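Local coordinates for protein putative polyketide cyclase (Acidithiobacillus ferrooxidans, PDB 3F9S) that is a putative polyketide cyclase of the SnoaL-like family, with an NTF2-type fold, whose substrate and reaction are not established, at residues Q75-F78 with A83-M86. Numbering follows the deposited sequence.
Sequences QGLF and AVVM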
loop_
_atom_site.group_PDB
_atom_site.type_symbol
_atom_site.label_atom_id
_atom_site.label_comp_id
_atom_site.label_asym_id
_atom_site.label_seq_id
_atom_site.Cartn_x
_atom_site.Cartn_y
_atom_site.Cartn_z
ATOM N N GLN A 75 -10.529 -5.675 2.916
ATOM C CA GLN A 75 -10.928 -4.759 3.961
ATOM C C GLN A 75 -11.764 -3.644 3.392
ATOM O O GLN A 75 -12.804 -3.325 3.944
ATOM C CB GLN A 75 -9.709 -4.191 4.670
ATOM C CG GLN A 75 -8.872 -5.272 5.312
ATOM C CD GLN A 75 -9.643 -6.091 6.300
ATOM O OE1 GLN A 75 -9.976 -7.254 6.041
ATOM N NE2 GLN A 75 -9.996 -5.476 7.404
ATOM N N GLY A 76 -11.282 -2.993 2.351
ATOM C CA GLY A 76 -12.008 -1.900 1.746
ATOM C C GLY A 76 -11.865 -1.930 0.251
ATOM O O GLY A 76 -10.879 -2.456 -0.275
ATOM N N LEU A 77 -12.875 -1.394 -0.431
ATOM C CA LEU A 77 -12.845 -1.243 -1.890
ATOM C C LEU A 77 -13.208 0.201 -2.125
ATOM O O LEU A 77 -14.239 0.645 -1.639
ATOM C CB LEU A 77 -13.840 -2.157 -2.579
ATOM C CG LEU A 77 -13.464 -3.629 -2.551
ATOM C CD1 LEU A 77 -14.602 -4.466 -3.079
ATOM C CD2 LEU A 77 -12.191 -3.898 -3.342
ATOM N N PHE A 78 -12.334 0.919 -2.827
ATOM C CA PHE A 78 -12.485 2.351 -3.043
ATOM C C PHE A 78 -12.442 2.570 -4.546
ATOM O O PHE A 78 -11.381 2.474 -5.139
ATOM C CB PHE A 78 -11.376 3.089 -2.307
ATOM C CG PHE A 78 -11.260 2.678 -0.884
ATOM C CD1 PHE A 78 -12.025 3.292 0.098
ATOM C CD2 PHE A 78 -10.399 1.638 -0.519
ATOM C CE1 PHE A 78 -11.919 2.885 1.435
ATOM C CE2 PHE A 78 -10.317 1.231 0.797
ATOM C CZ PHE A 78 -11.062 1.857 1.768
ATOM N N ALA A 83 -10.514 2.892 -11.726
ATOM C CA ALA A 83 -9.760 2.150 -10.735
ATOM C C ALA A 83 -10.599 1.803 -9.527
ATOM O O ALA A 83 -11.552 2.497 -9.189
ATOM C CB ALA A 83 -8.555 2.938 -10.298
ATOM N N VAL A 84 -10.223 0.699 -8.899
ATOM C CA VAL A 84 -10.768 0.315 -7.618
ATOM C C VAL A 84 -9.564 -0.069 -6.781
ATOM O O VAL A 84 -8.810 -0.949 -7.153
ATOM C CB VAL A 84 -11.762 -0.824 -7.660
ATOM C CG1 VAL A 84 -12.311 -1.079 -6.236
ATOM C CG2 VAL A 84 -12.918 -0.478 -8.625
ATOM N N VAL A 85 -9.394 0.623 -5.673
ATOM C CA VAL A 85 -8.341 0.304 -4.724
ATOM C C VAL A 85 -8.914 -0.706 -3.744
ATOM O O VAL A 85 -10.011 -0.494 -3.217
ATOM C CB VAL A 85 -7.851 1.515 -3.953
ATOM C CG1 VAL A 85 -6.659 1.088 -3.058
ATOM C CG2 VAL A 85 -7.412 2.660 -4.882
HETATM N N MSE A 86 -8.181 -1.794 -3.499
HETATM C CA MSE A 86 -8.569 -2.822 -2.575
HETATM C C MSE A 86 -7.519 -2.824 -1.481
HETATM O O MSE A 86 -6.330 -2.900 -1.777
HETATM C CB MSE A 86 -8.538 -4.180 -3.276
HETATM C CG MSE A 86 -9.019 -5.322 -2.449
HETATM SE SE MSE A 86 -8.602 -6.845 -3.642
HETATM C CE MSE A 86 -6.835 -7.271 -3.287
#
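Phe78 and Val85 form an antiparallel hydrogen-bonded pair in the hairpin of strands 71-80 and 83-93, at one edge of the chain's curved, NTF2-like sheet. Phe78 N donates to Val85 O at 2.7 Å, in the carbonyl plane. Val85 N returns a bond to Phe78 O at 2.8 Å; this donor lies 34° out of the carbonyl plane. Both carbonyls also receive a CA-H...O contact: Leu77 CA is 3.2 Å from Val85 O, and Val84 CA is 3.3 Å from Phe78 O. Gly76 O takes another from Met86 CA at 3.3 Å and a weak hydrogen bond from Thr87 OG1. Leu77 and Met86 are the neighbouring non-hydrogen-bonded pair. Leu77 O, on the outer side of the strand, accepts a hydrogen bond from Lys9 NZ, while the backbones of Val84 and Met86 bond to Tyr116 and Thr114 on strand 107-118. Gly76 and Gln75 both face Thr87, a classic beta bulge.

On one sheet face Leu77 and Met86, a selenomethionine, lie side by side, with Leu77 CD2 3.6 Å from Met86 CG. Met86 CG is anti to its own N (chi1 -176°), which keeps it beside that methyl. Helix 8-21 covers this face. On the other face, Phe78 CB meets Val85 CB at 4.2 Å. Thus reciprocal backbone bonds satisfy the polar groups of the Phe78-Val85 pair, leaving its apolar side chains to pack against the second subunit.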